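PDB 4YHE: GH5 from Bacteroidetes bacterium AC2a, which probably hydrolyses internal glucosidic bonds of cellulose, as an endoglucanase of glycoside hydrolase family 5 with a beta/alpha-barrel fold. Local coordinates for residues Met12-Gly17 with Arg325-Tyr330; Ile16-Gly21 with Phe343-His348; Ala42-Phe47 with Val88-Lys93; Asn48-Ala53 with Ala94-Ile99. One frame throughout, in Å; residues are numbered along the deposited sequence.

Contact 1: Met12-Gly17 with Arg325-Tyr330; sequences MSMGIG and RISALY
Gly15 and Gly17 hydrogen-bond to Ala328 and Tyr330, and so pair the first and last strands of the beta/alpha barrel in parallel, Ile16 beside Ala328 and Gly17 beside Leu329. Ala328 N gives to Gly15 O (3.0 Å), Gly17 N to Ala328 O (2.8 Å) and Tyr330 N to Gly17 O (2.9 Å). Gly17 thus bonds to the two residues flanking Leu329, the pattern of a parallel ladder. The side chain of Leu329 lies along this glycine from its base outward. Its CB is 3.8 Å from Gly17 C; CG, set anti to the Leu329 carbonyl carbon (chi1 -63°), comes 3.8 Å from Gly17 CA. CD2 also packs on Gly17 CA, at 3.9 Å, while CD1 leads on to Ile99. A side chain at Gly17 would place its CB only 2.7 Å from Leu329 CD2, so Leu329 CD2 already fills the place where even a CB would sit. At the start of the ladder, Ser327 CB rests on Gly15 O and its OG, hydrogen-bonded to Gly11 O, is met by the methyl of Met14. Met12 SD touches the aliphatic base of Arg325, 3.7 Å from its CB. Arg325 ends helix 304-323 in a Schellman motif, and its guanidinium group forms a salt bridge with Asp4. Where the ladder closes the barrel, Met14 and Leu329 pack against strand 97-101, whereas Ile16 and Ala328 turn to the helical layer: both touch helix 304-323, and Ile16 also meets helix 357-369.

Contact 2: Ile16-Gly21 with Phe343-His348; sequences IGWNLG and FGVIDH
At the C-terminal end of the barrel strands, the side on which enzymes of this fold carry their active sites, the loop after strand 327-332 brings His348 against Trp18 of strand 16-20. The two rings form an offset edge-to-face stack, centroids 5.0 Å apart and planes at 71°. Trp18 supplies the edge: its CH2 sits over one face of the imidazole, near the rim, 3.6 Å from His348 CD2. With CG anti to the backbone N (chi1 -177°), the indole reaches into the loop, where its edge also meets Ile346 O, 3.7 Å from Trp18 CZ2, and Val345 CG2, 4.1 Å from Trp18 NE1. Asp332 ties the group together, accepting from Trp18 NE1 and from the backbone N of Val345 and Ile346, and hydrogen-bonding to His348 NE2. Gln23 holds His348 ND1, so both ring nitrogens have partners. Were His348 an alanine, Asp332 OD1 and Gln23 OE1 would probably lose their imidazole partner and a gap would open beside the edge of Trp18. Leu20 CD1 approaches the imidazole obliquely, 3.7 Å from His348 ND1. At the edge of the same ring, near its plane, Gly21 O lies just 3.0 Å from His348 CE1.

Contact 3: Ala42-Phe47 with Val88-Lys93; sequences ATQQTF and VHMAHK
Gln44 and Met90 form a hydrogen bond between helices 44-53 and 78-93: Gln44 NE2 gives to Met90 O at 2.9 Å, with an N-H...O angle of 164°. The acceptor lies close to the amide plane of Gln44, although the donor is tilted out of the plane of the Met90 carbonyl. A bend at chi2 (59°) folds the carboxamide of Gln44 back along Met90, so that OE1 sits 3.2 Å from Met90 CB. NE2 has a second partner in Asn48 OD1, and the aliphatic part of Lys93 flanks the amide, with CD 3.6 Å from Gln44 OE1. A leucine in place of Gln44 would probably leave Met90 O and Asn48 OD1 without this shared donor.

Apolar packing lies deeper, around the buried Phe47. Its CD2 meets Met90 CB at 3.6 Å and its CD1 meets Ala91 CB at 3.7 Å, while Ala91 N stands over one face of the ring. The extended Met90 side chain crosses the phenylalanine at about a right angle in a Met-aromatic contact; SD is 5.1 Å from the Phe47 ring centroid, 70° off the normal.

Capping fixes the start of helix 44-53. Thr43 and Thr46 form a capping box, Thr43 N giving to Thr46 OG1 at 3.0 Å; Thr43 OG1 hydrogen-bonds to Ala349 O and accepts a weak bond from Gln45 N. Met90 SD lies against the backbone at Thr43 and Gln44.

The chemistry is therefore layered: one amide with two acceptors serves the partly exposed margin, and carbon and sulfur pack around the ring beneath it, setting the start of one helix against the last turns of the other.

Contact 4: Asn48-Ala53 with Ala94-Ile99; sequences NGLAKA and AGLIVI
Ala51 and Ala94 meet where helix 44-53 passes the end of helix 78-93. Ala51 CB is 3.4 Å from Ala94 O and 4.3 Å from Ala94 CB, a close approach consistent with the small size of both residues. Leu96 adds a forked contact: its CD1 reaches Leu50 CB at 4.1 Å, and its CD2 lies 4.3 Å from Ala51 CB. Asn48 closes the margin, with OD1 3.9 Å from Ala94 CB. No hydrogen bond crosses between the two segments, so the junction rests on packing, with 195 Å² buried in all.

The next shell explains how these groups are placed. Asn48 has its CG anti to the carbonyl carbon (chi1 -68°), which brings OD1 round toward Ala94. Gly95 ends helix 78-93 in a Schellman motif with positive phi (85°), where a CB would jam against the carbonyl O of Ala94. Beyond this turn Leu96 reaches Leu50 and Ala51; Leu96 N probably bonds to Ala91 O, anchoring it to the last helical turn. On the other side, Lys52 N bonds to Asn48 O at 2.9 Å, keeping Asn48 and Ala51 on a regular helix.

Beneath the junction, Leu50 and Leu96 both pack on Val58 of strand 57-60. From Leu96 the chain enters strand 97-101, which hydrogen-bonds to Val58 on one flank and Val158 on the other, while helix 44-53 covers the barrel from outside and Leu50 reaches on to Ile346.

From the N terminus, the chain runs through helix 6-13 into strand 16-20, which serves contacts 1 and 2. Contact 1 closes a loop of some three hundred residues by joining the first barrel strand to the last; contact 2, starting from the same stretch, closes a slightly longer one through the loop beyond strand 327-332. Contacts 3 and 4 both fall within these large loops. They cross each other: 42-47 and 48-53 come in succession on helix 44-53, then 88-93 and 94-99 answer in the same order, tying two successive outer helices and the third strand. Leu50 bridges contact 4 to Trp18 of contact 2, and Thr46 joins contact 3 to His348.

Contact 1: Met12-Gly17 with Arg325-Tyr330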
loop_
_atom_site.group_PDB
_atom_site.type_symbol
_atom_site.label_atom_id
_atom_site.label_comp_id
_atom_site.label_asym_id
_atom_site.label_seq_id
_atom_site.Cartn_x
_atom_site.Cartn_y
_atom_site.Cartn_z
ATOM N N MET A 12 -8.644 -7.541 -8.936
ATOM C CA MET A 12 -9.632 -8.092 -8.012
ATOM C C MET A 12 -9.196 -9.349 -7.298
ATOM O O MET A 12 -9.658 -9.622 -6.201
ATOM C CB MET A 12 -10.957 -8.385 -8.698
ATOM C CG MET A 12 -11.900 -7.227 -8.634
ATOM S SD MET A 12 -13.406 -7.716 -9.439
ATOM C CE MET A 12 -14.397 -8.178 -8.053
ATOM N N SER A 13 -8.296 -10.087 -7.918
ATOM C CA SER A 13 -7.819 -11.368 -7.385
ATOM C C SER A 13 -6.984 -11.161 -6.137
ATOM O O SER A 13 -6.805 -12.096 -5.357
ATOM C CB SER A 13 -7.046 -12.154 -8.461
ATOM O OG SER A 13 -5.707 -11.731 -8.615
ATOM N N MET A 14 -6.459 -9.926 -5.947
ATOM C CA MET A 14 -5.784 -9.592 -4.703
ATOM C C MET A 14 -6.709 -9.472 -3.512
ATOM O O MET A 14 -6.227 -9.486 -2.361
ATOM C CB MET A 14 -4.917 -8.328 -4.884
ATOM C CG MET A 14 -3.846 -8.549 -5.920
ATOM S SD MET A 14 -2.499 -7.348 -5.921
ATOM C CE MET A 14 -3.405 -5.848 -6.117
ATOM N N GLY A 15 -8.027 -9.350 -3.766
ATOM C CA GLY A 15 -9.032 -9.294 -2.755
ATOM C C GLY A 15 -8.761 -8.297 -1.624
ATOM O O GLY A 15 -8.448 -7.109 -1.888
ATOM N N ILE A 16 -8.918 -8.780 -0.391
ATOM C CA ILE A 16 -8.381 -8.117 0.782
ATOM C C ILE A 16 -7.041 -8.821 1.121
ATOM O O ILE A 16 -6.957 -10.036 1.252
ATOM C CB ILE A 16 -9.355 -8.105 1.979
ATOM C CG1 ILE A 16 -10.637 -7.364 1.614
ATOM C CG2 ILE A 16 -8.697 -7.523 3.232
ATOM C CD1 ILE A 16 -10.443 -5.895 1.240
ATOM N N GLY A 17 -5.981 -8.033 1.195
ATOM C CA GLY A 17 -4.678 -8.504 1.594
ATOM C C GLY A 17 -4.189 -7.813 2.862
ATOM O O GLY A 17 -4.958 -7.125 3.578
ATOM N N ARG A 325 -14.659 -3.051 -7.973
ATOM C CA ARG A 325 -13.585 -3.922 -8.483
ATOM C C ARG A 325 -12.174 -3.518 -8.038
ATOM O O ARG A 325 -11.192 -3.733 -8.748
ATOM C CB ARG A 325 -13.680 -4.032 -10.018
ATOM C CG ARG A 325 -15.075 -4.511 -10.414
ATOM C CD ARG A 325 -15.251 -4.765 -11.892
ATOM N NE ARG A 325 -16.661 -5.094 -12.073
ATOM C CZ ARG A 325 -17.166 -5.882 -13.017
ATOM N NH1 ARG A 325 -16.385 -6.439 -13.939
ATOM N NH2 ARG A 325 -18.480 -6.100 -13.031
ATOM N N ILE A 326 -12.123 -2.952 -6.852
ATOM C CA ILE A 326 -10.885 -2.484 -6.224
ATOM C C ILE A 326 -10.504 -3.441 -5.080
ATOM O O ILE A 326 -11.319 -3.773 -4.226
ATOM C CB ILE A 326 -11.083 -1.072 -5.703
ATOM C CG1 ILE A 326 -11.288 -0.115 -6.885
ATOM C CG2 ILE A 326 -9.850 -0.602 -4.908
ATOM C CD1 ILE A 326 -11.693 1.276 -6.434
ATOM N N SER A 327 -9.254 -3.876 -5.111
ATOM C CA SER A 327 -8.646 -4.648 -4.039
ATOM C C SER A 327 -7.919 -3.729 -3.051
ATOM O O SER A 327 -7.609 -2.546 -3.366
ATOM C CB SER A 327 -7.656 -5.640 -4.638
ATOM O OG SER A 327 -6.670 -5.009 -5.449
ATOM N N ALA A 328 -7.607 -4.277 -1.886
ATOM C CA ALA A 328 -7.037 -3.464 -0.791
ATOM C C ALA A 328 -6.251 -4.287 0.225
ATOM O O ALA A 328 -6.689 -5.364 0.650
ATOM C CB ALA A 328 -8.137 -2.689 -0.099
ATOM N N LEU A 329 -5.111 -3.742 0.655
ATOM C CA LEU A 329 -4.278 -4.423 1.614
ATOM C C LEU A 329 -4.204 -3.639 2.930
ATOM O O LEU A 329 -3.787 -2.464 2.968
ATOM C CB LEU A 329 -2.895 -4.726 1.018
ATOM C CG LEU A 329 -2.955 -5.677 -0.189
ATOM C CD1 LEU A 329 -3.062 -4.956 -1.522
ATOM C CD2 LEU A 329 -1.745 -6.582 -0.169
ATOM N N TYR A 330 -4.648 -4.298 3.992
ATOM C CA TYR A 330 -4.703 -3.741 5.318
ATOM C C TYR A 330 -3.281 -3.469 5.864
ATOM O O TYR A 330 -2.379 -4.286 5.710
ATOM C CB TYR A 330 -5.501 -4.656 6.262
ATOM C CG TYR A 330 -5.450 -4.152 7.681
ATOM C CD1 TYR A 330 -6.189 -3.033 8.064
ATOM C CD2 TYR A 330 -4.642 -4.732 8.592
ATOM C CE1 TYR A 330 -6.138 -2.523 9.329
ATOM C CE2 TYR A 330 -4.569 -4.212 9.882
ATOM C CZ TYR A 330 -5.310 -3.110 10.242
ATOM O OH TYR A 330 -5.233 -2.609 11.529
#

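Contact 2: Ile16-Gly21 with Phe343-His348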
loop_
_atom_site.group_PDB
_atom_site.type_symbol
_atom_site.label_atom_id
_atom_site.label_comp_id
_atom_site.label_asym_id
_atom_site.label_seq_id
_atom_site.Cartn_x
_atom_site.Cartn_y
_atom_site.Cartn_z
ATOM N N ILE A 16 -8.918 -8.780 -0.391
ATOM C CA ILE A 16 -8.381 -8.117 0.782
ATOM C C ILE A 16 -7.041 -8.821 1.121
ATOM O O ILE A 16 -6.957 -10.036 1.252
ATOM C CB ILE A 16 -9.355 -8.105 1.979
ATOM C CG1 ILE A 16 -10.637 -7.364 1.614
ATOM C CG2 ILE A 16 -8.697 -7.523 3.232
ATOM C CD1 ILE A 16 -10.443 -5.895 1.240
ATOM N N GLY A 17 -5.981 -8.033 1.195
ATOM C CA GLY A 17 -4.678 -8.504 1.594
ATOM C C GLY A 17 -4.189 -7.813 2.862
ATOM O O GLY A 17 -4.958 -7.125 3.578
ATOM N N TRP A 18 -2.900 -8.027 3.162
ATOM C CA TRP A 18 -2.335 -7.649 4.458
ATOM C C TRP A 18 -0.907 -7.206 4.231
ATOM O O TRP A 18 -0.185 -7.812 3.405
ATOM C CB TRP A 18 -2.403 -8.861 5.373
ATOM C CG TRP A 18 -1.947 -8.740 6.786
ATOM C CD1 TRP A 18 -2.698 -8.442 7.857
ATOM C CD2 TRP A 18 -0.638 -9.028 7.283
ATOM N NE1 TRP A 18 -1.941 -8.495 9.009
ATOM C CE2 TRP A 18 -0.675 -8.875 8.677
ATOM C CE3 TRP A 18 0.549 -9.443 6.689
ATOM C CZ2 TRP A 18 0.443 -9.079 9.479
ATOM C CZ3 TRP A 18 1.668 -9.630 7.501
ATOM C CH2 TRP A 18 1.588 -9.475 8.871
ATOM N N ASN A 19 -0.524 -6.121 4.915
ATOM C CA ASN A 19 0.869 -5.610 4.855
ATOM C C ASN A 19 1.706 -6.165 6.012
ATOM O O ASN A 19 1.318 -6.052 7.197
ATOM C CB ASN A 19 0.939 -4.113 4.971
ATOM C CG ASN A 19 0.631 -3.398 3.677
ATOM O OD1 ASN A 19 1.537 -3.009 2.935
ATOM N ND2 ASN A 19 -0.655 -3.196 3.415
ATOM N N LEU A 20 2.871 -6.705 5.668
ATOM C CA LEU A 20 3.908 -7.021 6.633
ATOM C C LEU A 20 4.651 -5.710 6.949
ATOM O O LEU A 20 5.764 -5.504 6.491
ATOM C CB LEU A 20 4.826 -8.080 6.086
ATOM C CG LEU A 20 5.923 -8.625 7.027
ATOM C CD1 LEU A 20 5.382 -9.429 8.199
ATOM C CD2 LEU A 20 6.912 -9.445 6.190
ATOM N N GLY A 21 4.007 -4.871 7.761
ATOM C CA GLY A 21 4.444 -3.481 7.996
ATOM C C GLY A 21 5.394 -3.326 9.165
ATOM O O GLY A 21 5.398 -4.133 10.077
ATOM N N PHE A 343 -2.291 -0.645 14.835
ATOM C CA PHE A 343 -2.781 -1.392 13.627
ATOM C C PHE A 343 -2.572 -2.935 13.671
ATOM O O PHE A 343 -2.972 -3.647 12.744
ATOM C CB PHE A 343 -2.095 -0.871 12.353
ATOM C CG PHE A 343 -2.502 0.535 11.927
ATOM C CD1 PHE A 343 -3.737 0.775 11.306
ATOM C CD2 PHE A 343 -1.633 1.628 12.104
ATOM C CE1 PHE A 343 -4.105 2.041 10.871
ATOM C CE2 PHE A 343 -2.016 2.905 11.684
ATOM C CZ PHE A 343 -3.219 3.109 11.029
ATOM N N GLY A 344 -1.888 -3.459 14.684
ATOM C CA GLY A 344 -1.529 -4.861 14.684
ATOM C C GLY A 344 -2.756 -5.740 14.873
ATOM O O GLY A 344 -3.492 -5.571 15.836
ATOM N N VAL A 345 -2.995 -6.641 13.945
ATOM C CA VAL A 345 -4.075 -7.642 14.134
ATOM C C VAL A 345 -3.596 -9.104 14.045
ATOM O O VAL A 345 -4.283 -9.987 14.580
ATOM C CB VAL A 345 -5.259 -7.435 13.151
ATOM C CG1 VAL A 345 -5.916 -6.072 13.362
ATOM C CG2 VAL A 345 -4.833 -7.623 11.709
ATOM N N ILE A 346 -2.479 -9.342 13.347
ATOM C CA ILE A 346 -1.831 -10.641 13.253
ATOM C C ILE A 346 -0.363 -10.542 13.601
ATOM O O ILE A 346 0.337 -9.639 13.122
ATOM C CB ILE A 346 -2.005 -11.248 11.850
ATOM C CG1 ILE A 346 -3.451 -11.699 11.673
ATOM C CG2 ILE A 346 -1.072 -12.433 11.602
ATOM C CD1 ILE A 346 -3.816 -12.064 10.260
ATOM N N ASP A 347 0.096 -11.476 14.441
ATOM C CA ASP A 347 1.495 -11.528 14.864
ATOM C C ASP A 347 2.434 -11.799 13.680
ATOM O O ASP A 347 2.255 -12.751 12.929
ATOM C CB ASP A 347 1.679 -12.570 15.994
ATOM C CG ASP A 347 3.090 -12.564 16.575
ATOM O OD1 ASP A 347 4.030 -13.029 15.908
ATOM O OD2 ASP A 347 3.233 -12.109 17.719
ATOM N N HIS A 348 3.447 -10.945 13.509
ATOM C CA HIS A 348 4.297 -11.034 12.335
ATOM C C HIS A 348 5.200 -12.267 12.296
ATOM O O HIS A 348 5.651 -12.632 11.224
ATOM C CB HIS A 348 5.133 -9.742 12.172
ATOM C CG HIS A 348 4.316 -8.539 11.826
ATOM N ND1 HIS A 348 4.860 -7.422 11.235
ATOM C CD2 HIS A 348 3.001 -8.272 11.994
ATOM C CE1 HIS A 348 3.915 -6.518 11.055
ATOM N NE2 HIS A 348 2.773 -7.013 11.502
#

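Contact 3: Ala42-Phe47 with Val88-Lys93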
loop_
_atom_site.group_PDB
_atom_site.type_symbol
_atom_site.label_atom_id
_atom_site.label_comp_id
_atom_site.label_asym_id
_atom_site.label_seq_id
_atom_site.Cartn_x
_atom_site.Cartn_y
_atom_site.Cartn_z
ATOM N N ALA A 42 9.539 -12.654 10.175
ATOM C CA ALA A 42 8.427 -13.448 9.671
ATOM C C ALA A 42 8.869 -14.878 9.425
ATOM O O ALA A 42 10.041 -15.144 9.169
ATOM C CB ALA A 42 7.849 -12.818 8.425
ATOM N N THR A 43 7.920 -15.806 9.519
ATOM C CA THR A 43 8.195 -17.202 9.281
ATOM C C THR A 43 7.167 -17.742 8.308
ATOM O O THR A 43 6.241 -17.049 7.928
ATOM C CB THR A 43 8.097 -18.033 10.594
ATOM O OG1 THR A 43 6.744 -18.068 11.115
ATOM C CG2 THR A 43 9.026 -17.481 11.630
ATOM N N GLN A 44 7.323 -18.983 7.881
ATOM C CA GLN A 44 6.259 -19.594 7.063
ATOM C C GLN A 44 4.906 -19.542 7.723
ATOM O O GLN A 44 3.892 -19.397 7.046
ATOM C CB GLN A 44 6.573 -21.067 6.762
ATOM C CG GLN A 44 5.672 -21.685 5.689
ATOM C CD GLN A 44 5.747 -20.960 4.348
ATOM O OE1 GLN A 44 6.817 -20.825 3.752
ATOM N NE2 GLN A 44 4.595 -20.492 3.864
ATOM N N GLN A 45 4.878 -19.729 9.038
ATOM C CA GLN A 45 3.643 -19.727 9.805
ATOM C C GLN A 45 2.925 -18.365 9.690
ATOM O O GLN A 45 1.696 -18.297 9.695
ATOM C CB GLN A 45 3.925 -20.091 11.274
ATOM C CG GLN A 45 4.322 -21.564 11.520
ATOM C CD GLN A 45 5.619 -22.003 10.818
ATOM O OE1 GLN A 45 6.732 -21.446 11.041
ATOM N NE2 GLN A 45 5.488 -23.019 9.948
ATOM N N THR A 46 3.693 -17.274 9.590
ATOM C CA THR A 46 3.101 -15.972 9.342
ATOM C C THR A 46 2.199 -16.006 8.114
ATOM O O THR A 46 1.010 -15.668 8.195
ATOM C CB THR A 46 4.163 -14.877 9.112
ATOM O OG1 THR A 46 5.118 -14.898 10.181
ATOM C CG2 THR A 46 3.510 -13.510 9.043
ATOM N N PHE A 47 2.755 -16.443 6.994
ATOM C CA PHE A 47 2.048 -16.427 5.723
ATOM C C PHE A 47 0.938 -17.472 5.679
ATOM O O PHE A 47 -0.118 -17.224 5.094
ATOM C CB PHE A 47 3.032 -16.593 4.583
ATOM C CG PHE A 47 4.038 -15.480 4.531
ATOM C CD1 PHE A 47 3.703 -14.265 3.962
ATOM C CD2 PHE A 47 5.283 -15.634 5.090
ATOM C CE1 PHE A 47 4.609 -13.221 3.943
ATOM C CE2 PHE A 47 6.196 -14.592 5.086
ATOM C CZ PHE A 47 5.864 -13.393 4.506
ATOM N N VAL A 88 9.183 -13.674 -0.041
ATOM C CA VAL A 88 8.368 -13.754 -1.242
ATOM C C VAL A 88 7.953 -15.205 -1.483
ATOM O O VAL A 88 6.792 -15.512 -1.755
ATOM C CB VAL A 88 9.174 -13.186 -2.440
ATOM C CG1 VAL A 88 8.639 -13.630 -3.778
ATOM C CG2 VAL A 88 9.197 -11.674 -2.382
ATOM N N HIS A 89 8.915 -16.112 -1.350
ATOM C CA HIS A 89 8.626 -17.529 -1.629
ATOM C C HIS A 89 7.885 -18.257 -0.526
ATOM O O HIS A 89 7.109 -19.180 -0.818
ATOM C CB HIS A 89 9.907 -18.224 -2.127
ATOM C CG HIS A 89 10.272 -17.825 -3.520
ATOM N ND1 HIS A 89 11.210 -16.851 -3.805
ATOM C CD2 HIS A 89 9.756 -18.211 -4.716
ATOM C CE1 HIS A 89 11.285 -16.693 -5.113
ATOM N NE2 HIS A 89 10.410 -17.502 -5.686
ATOM N N MET A 90 8.016 -17.812 0.736
ATOM C CA MET A 90 7.106 -18.290 1.795
ATOM C C MET A 90 5.657 -17.900 1.497
ATOM O O MET A 90 4.728 -18.714 1.625
ATOM C CB MET A 90 7.482 -17.728 3.171
ATOM C CG MET A 90 8.847 -18.125 3.712
ATOM S SD MET A 90 9.181 -17.246 5.252
ATOM C CE MET A 90 10.772 -17.905 5.752
ATOM N N ALA A 91 5.468 -16.632 1.121
ATOM C CA ALA A 91 4.155 -16.128 0.733
ATOM C C ALA A 91 3.549 -16.948 -0.425
ATOM O O ALA A 91 2.365 -17.308 -0.383
ATOM C CB ALA A 91 4.265 -14.665 0.331
ATOM N N HIS A 92 4.371 -17.237 -1.433
ATOM C CA HIS A 92 3.952 -18.014 -2.604
ATOM C C HIS A 92 3.575 -19.416 -2.189
ATOM O O HIS A 92 2.558 -19.969 -2.640
ATOM C CB HIS A 92 5.064 -18.061 -3.650
ATOM C CG HIS A 92 4.702 -18.801 -4.905
ATOM N ND1 HIS A 92 3.516 -18.599 -5.584
ATOM C CD2 HIS A 92 5.396 -19.725 -5.622
ATOM C CE1 HIS A 92 3.482 -19.388 -6.646
ATOM N NE2 HIS A 92 4.615 -20.072 -6.697
ATOM N N LYS A 93 4.372 -19.992 -1.303
ATOM C CA LYS A 93 4.044 -21.305 -0.739
ATOM C C LYS A 93 2.693 -21.301 -0.058
ATOM O O LYS A 93 1.983 -22.305 -0.079
ATOM C CB LYS A 93 5.142 -21.720 0.233
ATOM C CG LYS A 93 5.054 -23.140 0.753
ATOM C CD LYS A 93 6.402 -23.516 1.379
ATOM C CE LYS A 93 6.317 -24.794 2.192
ATOM N NZ LYS A 93 5.707 -25.918 1.430
#

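Contact 4: Asn48-Ala53 with Ala94-Ile99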
loop_
_atom_site.group_PDB
_atom_site.type_symbol
_atom_site.label_atom_id
_atom_site.label_comp_id
_atom_site.label_asym_id
_atom_site.label_seq_id
_atom_site.Cartn_x
_atom_site.Cartn_y
_atom_site.Cartn_z
ATOM N N ASN A 48 1.153 -18.602 6.336
ATOM C CA ASN A 48 0.073 -19.597 6.484
ATOM C C ASN A 48 -1.145 -19.006 7.220
ATOM O O ASN A 48 -2.311 -19.230 6.847
ATOM C CB ASN A 48 0.605 -20.832 7.252
ATOM C CG ASN A 48 1.634 -21.641 6.453
ATOM O OD1 ASN A 48 1.867 -21.416 5.268
ATOM N ND2 ASN A 48 2.224 -22.625 7.109
ATOM N N GLY A 49 -0.862 -18.236 8.266
ATOM C CA GLY A 49 -1.888 -17.552 9.040
ATOM C C GLY A 49 -2.708 -16.624 8.176
ATOM O O GLY A 49 -3.933 -16.604 8.276
ATOM N N LEU A 50 -2.032 -15.868 7.310
ATOM C CA LEU A 50 -2.719 -14.939 6.433
ATOM C C LEU A 50 -3.684 -15.687 5.481
ATOM O O LEU A 50 -4.826 -15.300 5.342
ATOM C CB LEU A 50 -1.731 -14.134 5.610
ATOM C CG LEU A 50 -0.706 -13.335 6.442
ATOM C CD1 LEU A 50 0.167 -12.553 5.482
ATOM C CD2 LEU A 50 -1.402 -12.412 7.414
ATOM N N ALA A 51 -3.204 -16.745 4.849
ATOM C CA ALA A 51 -4.022 -17.493 3.890
ATOM C C ALA A 51 -5.203 -18.149 4.564
ATOM O O ALA A 51 -6.313 -18.099 4.060
ATOM C CB ALA A 51 -3.183 -18.534 3.162
ATOM N N LYS A 52 -4.966 -18.706 5.737
ATOM C CA LYS A 52 -6.023 -19.313 6.556
ATOM C C LYS A 52 -7.116 -18.337 6.958
ATOM O O LYS A 52 -8.294 -18.705 7.053
ATOM C CB LYS A 52 -5.392 -19.909 7.807
ATOM C CG LYS A 52 -6.359 -20.570 8.754
ATOM C CD LYS A 52 -5.576 -21.431 9.737
ATOM C CE LYS A 52 -6.415 -21.838 10.937
ATOM N NZ LYS A 52 -7.613 -22.590 10.485
ATOM N N ALA A 53 -6.738 -17.070 7.177
ATOM C CA ALA A 53 -7.704 -16.053 7.550
ATOM C C ALA A 53 -8.563 -15.595 6.380
ATOM O O ALA A 53 -9.588 -14.945 6.605
ATOM C CB ALA A 53 -6.997 -14.843 8.145
ATOM N N ALA A 94 2.310 -20.179 0.561
ATOM C CA ALA A 94 1.002 -20.084 1.157
ATOM C C ALA A 94 -0.161 -19.780 0.173
ATOM O O ALA A 94 -1.303 -19.666 0.603
ATOM C CB ALA A 94 1.020 -19.065 2.289
ATOM N N GLY A 95 0.147 -19.584 -1.106
ATOM C CA GLY A 95 -0.864 -19.263 -2.106
ATOM C C GLY A 95 -1.251 -17.796 -2.260
ATOM O O GLY A 95 -2.258 -17.493 -2.870
ATOM N N LEU A 96 -0.425 -16.890 -1.749
ATOM C CA LEU A 96 -0.736 -15.451 -1.772
ATOM C C LEU A 96 -0.118 -14.769 -2.976
ATOM O O LEU A 96 0.968 -15.130 -3.425
ATOM C CB LEU A 96 -0.218 -14.777 -0.490
ATOM C CG LEU A 96 -0.726 -15.337 0.827
ATOM C CD1 LEU A 96 0.135 -14.894 1.988
ATOM C CD2 LEU A 96 -2.179 -14.944 1.025
ATOM N N ILE A 97 -0.832 -13.786 -3.512
ATOM C CA ILE A 97 -0.257 -12.844 -4.459
ATOM C C ILE A 97 0.632 -11.921 -3.610
ATOM O O ILE A 97 0.274 -11.592 -2.479
ATOM C CB ILE A 97 -1.369 -12.076 -5.187
ATOM C CG1 ILE A 97 -2.089 -13.034 -6.142
ATOM C CG2 ILE A 97 -0.811 -10.890 -5.953
ATOM C CD1 ILE A 97 -3.501 -12.636 -6.497
ATOM N N VAL A 98 1.752 -11.509 -4.160
ATOM C CA VAL A 98 2.794 -10.820 -3.374
ATOM C C VAL A 98 3.179 -9.532 -4.048
ATOM O O VAL A 98 3.426 -9.533 -5.238
ATOM C CB VAL A 98 4.063 -11.701 -3.253
ATOM C CG1 VAL A 98 5.198 -10.982 -2.493
ATOM C CG2 VAL A 98 3.716 -13.034 -2.610
ATOM N N ILE A 99 3.231 -8.434 -3.293
ATOM C CA ILE A 99 3.755 -7.167 -3.783
ATOM C C ILE A 99 5.019 -6.814 -2.990
ATOM O O ILE A 99 5.012 -6.912 -1.765
ATOM C CB ILE A 99 2.722 -6.032 -3.534
ATOM C CG1 ILE A 99 1.383 -6.374 -4.162
ATOM C CG2 ILE A 99 3.191 -4.694 -4.063
ATOM C CD1 ILE A 99 0.253 -5.480 -3.659
#